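2-hydroxyhepta-2,4-diene-1,7-dioate isomerase (Mycobacterium abscessus, PDB 3RR6) probably acts as a metal-binding isomerase or acetylpyruvate hydrolase of the fumarylacetoacetate hydrolase family. Local coordinates at residues S88-I93 / G160-A165; D154-D159 / R164-D169. All coordinates share one frame; numbering follows the deposited sequence.

Interaction 1 of 2, residues S88-I93 / G160-A165; sequences SPVIFI and GQWTRA. With EDO (1,2-ethanediol), chain E.
In the fumarylacetoacetate hydrolase fold, F92 on strand 91-94 meets W162 in the turn between helices 153-159 and 163-167, forming an offset edge-to-face (T-shaped) aromatic pair near the protein surface. The six-membered ring of W162 turns its CE3-CZ3 edge toward the F92 face. The planes stand 82° apart and the centroids 5.3 Å. The approach is displaced to one side of the phenyl ring: W162 CE3 lies 3.4 Å from F92 CD1, and W162 CZ3 lies 3.5 Å from F92 CE1. F92 holds CG between its backbone N and carbonyl carbon (chi1 44°), which carries the ring out from the strand to the indole. V90, two residues earlier on the same side, adds an aliphatic contact, its CG1 4.1 Å from W162 CZ3. Beyond the rings two waters join strand and helix. The first runs from backbone to side chain, accepting from I93 N at 3.0 Å and hydrogen-bonded to the T163 hydroxyl in the first turn of the short helix. The second links two backbone carbonyls, donating to I93 O at 2.9 Å and to T163 O at 2.8 Å.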
# COMPACT_ATOMS: atom_id res chain seq x y z
N SER A 88 -3.78 8.38 19.98
CA SER A 88 -4.83 7.87 19.11
C SER A 88 -4.41 8.00 17.65
O SER A 88 -3.60 8.86 17.31
CB SER A 88 -6.17 8.58 19.36
OG SER A 88 -6.01 9.98 19.45
N PRO A 89 -4.96 7.14 16.78
CA PRO A 89 -4.61 7.21 15.35
C PRO A 89 -4.90 8.57 14.71
O PRO A 89 -5.89 9.23 15.07
CB PRO A 89 -5.50 6.15 14.72
CG PRO A 89 -5.74 5.18 15.81
CD PRO A 89 -5.87 6.01 17.04
N VAL A 90 -4.03 8.98 13.78
CA VAL A 90 -4.25 10.15 12.95
C VAL A 90 -4.39 9.65 11.52
O VAL A 90 -3.44 9.07 10.98
CB VAL A 90 -3.07 11.13 13.04
CG1 VAL A 90 -3.25 12.27 12.05
CG2 VAL A 90 -2.93 11.68 14.45
N ILE A 91 -5.57 9.82 10.93
CA ILE A 91 -5.79 9.29 9.57
C ILE A 91 -5.94 10.41 8.56
O ILE A 91 -6.26 11.54 8.90
CB ILE A 91 -7.01 8.34 9.50
CG1 ILE A 91 -8.31 9.08 9.84
CG2 ILE A 91 -6.79 7.16 10.44
CD1 ILE A 91 -9.58 8.28 9.56
N PHE A 92 -5.69 10.08 7.30
CA PHE A 92 -5.94 11.01 6.19
C PHE A 92 -6.27 10.20 4.96
O PHE A 92 -6.18 8.96 4.98
CB PHE A 92 -4.75 11.92 5.95
CG PHE A 92 -3.45 11.21 5.98
CD1 PHE A 92 -2.78 11.03 7.19
CD2 PHE A 92 -2.89 10.69 4.82
CE1 PHE A 92 -1.59 10.35 7.24
CE2 PHE A 92 -1.68 10.01 4.87
CZ PHE A 92 -1.04 9.84 6.08
N ILE A 93 -6.74 10.88 3.92
CA ILE A 93 -7.14 10.22 2.69
C ILE A 93 -6.27 10.66 1.53
O ILE A 93 -5.96 11.85 1.39
CB ILE A 93 -8.62 10.48 2.36
CG1 ILE A 93 -9.50 9.71 3.34
CG2 ILE A 93 -8.95 10.08 0.92
CD1 ILE A 93 -10.94 10.16 3.36
N GLY A 160 -0.68 22.90 6.40
CA GLY A 160 -1.07 22.28 7.68
C GLY A 160 -1.72 20.93 7.45
O GLY A 160 -1.23 19.89 7.94
N GLN A 161 -2.81 20.93 6.70
CA GLN A 161 -3.43 19.71 6.23
C GLN A 161 -2.49 19.01 5.26
O GLN A 161 -1.74 19.66 4.52
CB GLN A 161 -4.77 20.03 5.56
CG GLN A 161 -5.82 20.56 6.52
CD GLN A 161 -6.04 19.64 7.71
OE1 GLN A 161 -6.52 18.52 7.56
NE2 GLN A 161 -5.65 20.11 8.90
N TRP A 162 -2.50 17.68 5.27
CA TRP A 162 -1.59 16.92 4.43
C TRP A 162 -2.19 16.47 3.11
O TRP A 162 -1.50 15.81 2.34
CB TRP A 162 -1.09 15.66 5.17
CG TRP A 162 -0.41 15.94 6.46
CD1 TRP A 162 0.24 17.08 6.81
CD2 TRP A 162 -0.32 15.05 7.57
NE1 TRP A 162 0.74 16.95 8.09
CE2 TRP A 162 0.40 15.72 8.58
CE3 TRP A 162 -0.80 13.76 7.82
CZ2 TRP A 162 0.67 15.13 9.82
CZ3 TRP A 162 -0.53 13.17 9.06
CH2 TRP A 162 0.20 13.86 10.03
N THR A 163 -3.44 16.83 2.83
CA THR A 163 -4.14 16.32 1.65
C THR A 163 -3.42 16.66 0.35
O THR A 163 -3.19 15.78 -0.47
CB THR A 163 -5.59 16.80 1.55
OG1 THR A 163 -6.32 16.32 2.69
CG2 THR A 163 -6.26 16.26 0.28
N ARG A 164 -3.08 17.93 0.15
CA ARG A 164 -2.37 18.26 -1.09
C ARG A 164 -1.03 17.55 -1.16
O ARG A 164 -0.69 16.93 -2.18
CB ARG A 164 -2.16 19.77 -1.26
CG ARG A 164 -1.19 20.12 -2.39
CD ARG A 164 -1.18 21.59 -2.73
NE ARG A 164 -0.54 22.41 -1.71
CZ ARG A 164 0.46 23.27 -1.91
NH1 ARG A 164 1.02 23.43 -3.11
NH2 ARG A 164 0.92 23.99 -0.89
N ALA A 165 -0.26 17.63 -0.07
CA ALA A 165 1.06 17.02 -0.01
C ALA A 165 1.08 15.56 -0.42
O ALA A 165 2.04 15.08 -1.04
CB ALA A 165 1.62 17.15 1.40
C1 EDO E . -0.43 22.52 -6.64
O1 EDO E . 0.57 22.13 -5.71
C2 EDO E . -0.60 24.02 -6.59
O2 EDO E . 0.58 24.66 -7.11
O HOH W 1 -4.00 13.14 -0.25
O HOH W 2 -6.73 13.72 3.08

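Interaction 2 of 2, residues D154-D159 / R164-D169; sequences DHQRAD and RAKGHD. With EDO (1,2-ethanediol), chain E.
The R164 guanidinium lies flat on one face of the H155 imidazole, a parallel stack with centres 3.6 Å apart and planes 11° apart, while H168 meets the edge of the H155 ring and D159 the edge of the guanidinium. This joins helix 153-159 to the short helix 163-167 in a compact helical hairpin of the fumarylacetoacetate hydrolase fold. R164 grips the D159 carboxylate side-on in a two-bond salt bridge: NE donates to the syn lone pair of OD2 at 2.9 Å, nearly straight (177°), and R164 NH2 reaches OD1 at 2.9 Å with a tilt from both planes. The otherwise extended R164 chain bends at chi3 (72°), turning the guanidinium flat over H155 with its NE edge toward D159. On another edge R164 NH1 donates to O1 of a 1,2-ethanediol, probably from the crystallisation liquor. H155 is itself fixed at both nitrogens, since ND1 is hydrogen-bonded to H168 NE2 at 3.0 Å and NE2 to the S111 carbonyl. Beside the rings the helices press closely, Q156 CG lying 3.3 Å from A165 CB. A water accepts from A165 N and lies 2.9 Å from D159 OD2, to which it can donate.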
# COMPACT_ATOMS: atom_id res chain seq x y z
N ASP A 154 7.11 20.12 1.75
CA ASP A 154 6.93 21.57 1.66
C ASP A 154 5.46 21.95 1.63
O ASP A 154 5.06 22.98 2.16
CB ASP A 154 7.71 22.19 0.48
CG ASP A 154 7.49 21.48 -0.84
OD1 ASP A 154 7.57 20.24 -0.89
OD2 ASP A 154 7.28 22.19 -1.86
N HIS A 155 4.64 21.09 1.03
CA HIS A 155 3.20 21.36 0.99
C HIS A 155 2.55 21.13 2.35
O HIS A 155 1.62 21.85 2.70
CB HIS A 155 2.53 20.53 -0.10
CG HIS A 155 2.98 20.90 -1.47
ND1 HIS A 155 2.58 20.22 -2.60
CD2 HIS A 155 3.81 21.88 -1.89
CE1 HIS A 155 3.16 20.76 -3.66
NE2 HIS A 155 3.90 21.78 -3.26
N GLN A 156 3.03 20.15 3.10
CA GLN A 156 2.55 19.91 4.47
C GLN A 156 2.81 21.16 5.33
O GLN A 156 1.95 21.60 6.09
CB GLN A 156 3.23 18.69 5.10
CG GLN A 156 2.91 17.36 4.41
CD GLN A 156 3.51 16.14 5.10
OE1 GLN A 156 4.52 15.61 4.64
NE2 GLN A 156 2.89 15.68 6.18
N ARG A 157 4.01 21.74 5.19
CA ARG A 157 4.36 22.94 5.95
C ARG A 157 3.49 24.14 5.56
O ARG A 157 3.06 24.90 6.43
CB ARG A 157 5.84 23.28 5.79
CG ARG A 157 6.78 22.29 6.46
CD ARG A 157 8.18 22.87 6.57
NE ARG A 157 8.77 23.13 5.26
CZ ARG A 157 9.46 22.26 4.53
NH1 ARG A 157 9.68 21.02 4.96
NH2 ARG A 157 9.95 22.62 3.34
N ALA A 158 3.22 24.30 4.27
CA ALA A 158 2.45 25.43 3.77
C ALA A 158 0.97 25.35 4.16
O ALA A 158 0.36 26.37 4.50
CB ALA A 158 2.58 25.53 2.26
N ASP A 159 0.41 24.14 4.12
CA ASP A 159 -1.04 23.92 4.21
C ASP A 159 -1.54 23.54 5.61
O ASP A 159 -2.71 23.76 5.93
CB ASP A 159 -1.45 22.78 3.28
CG ASP A 159 -1.21 23.06 1.82
OD1 ASP A 159 -0.81 24.18 1.43
OD2 ASP A 159 -1.43 22.12 1.03
N ARG A 164 -3.08 17.93 0.15
CA ARG A 164 -2.37 18.26 -1.09
C ARG A 164 -1.03 17.55 -1.16
O ARG A 164 -0.69 16.93 -2.18
CB ARG A 164 -2.16 19.77 -1.26
CG ARG A 164 -1.19 20.12 -2.39
CD ARG A 164 -1.18 21.59 -2.73
NE ARG A 164 -0.54 22.41 -1.71
CZ ARG A 164 0.46 23.27 -1.91
NH1 ARG A 164 1.02 23.43 -3.11
NH2 ARG A 164 0.92 23.99 -0.89
N ALA A 165 -0.26 17.63 -0.07
CA ALA A 165 1.06 17.02 -0.01
C ALA A 165 1.08 15.56 -0.42
O ALA A 165 2.04 15.08 -1.04
CB ALA A 165 1.62 17.15 1.40
N LYS A 166 0.03 14.83 -0.04
CA LYS A 166 -0.04 13.39 -0.26
C LYS A 166 -0.93 13.00 -1.42
O LYS A 166 -1.06 11.81 -1.73
CB LYS A 166 -0.52 12.73 1.03
CG LYS A 166 0.51 12.82 2.15
CD LYS A 166 -0.05 12.28 3.41
CE LYS A 166 0.96 12.33 4.54
NZ LYS A 166 2.07 11.33 4.41
N GLY A 167 -1.52 14.00 -2.09
CA GLY A 167 -2.60 13.75 -3.04
C GLY A 167 -2.30 13.98 -4.51
O GLY A 167 -3.19 13.85 -5.36
N HIS A 168 -1.06 14.35 -4.82
CA HIS A 168 -0.64 14.53 -6.21
C HIS A 168 -0.77 13.22 -6.99
O HIS A 168 -0.57 12.14 -6.45
CB HIS A 168 0.80 15.03 -6.27
CG HIS A 168 1.00 16.37 -5.64
ND1 HIS A 168 0.74 17.55 -6.29
CD2 HIS A 168 1.46 16.71 -4.41
CE1 HIS A 168 1.01 18.57 -5.49
NE2 HIS A 168 1.45 18.09 -4.34
N ASP A 169 -1.14 13.32 -8.26
CA ASP A 169 -1.13 12.14 -9.12
C ASP A 169 0.24 11.45 -8.99
O ASP A 169 1.28 12.12 -8.91
CB ASP A 169 -1.39 12.51 -10.58
CG ASP A 169 -2.85 12.86 -10.90
OD1 ASP A 169 -3.72 12.92 -10.01
OD2 ASP A 169 -3.12 13.08 -12.10
C1 EDO E . -0.43 22.52 -6.64
O1 EDO E . 0.57 22.13 -5.71
C2 EDO E . -0.60 24.02 -6.59
O2 EDO E . 0.58 24.66 -7.11
O HOH W 3 -0.65 19.55 2.05

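How the interactions relate
Interactions 1 and 2 lie about 10 Å apart between centres, on the same side of the chain's centre and both in the fumarylacetoacetate hydrolase part of the chain. Helix 163-167 serves both, through R164 and A165. Along the chain, 88-93 comes first, then helix 153-159, the turn through W162, and the short helix that both contacts use. Interaction 2 closes the local helical hairpin; interaction 1 docks its turn against a strand from far earlier in the sequence. They touch directly, W162 CD1 packing on Q156 NE2 and F92 CE2 on K166 CD. K166 runs on from there to a salt bridge with D149, linking the hairpin to strand 141-152.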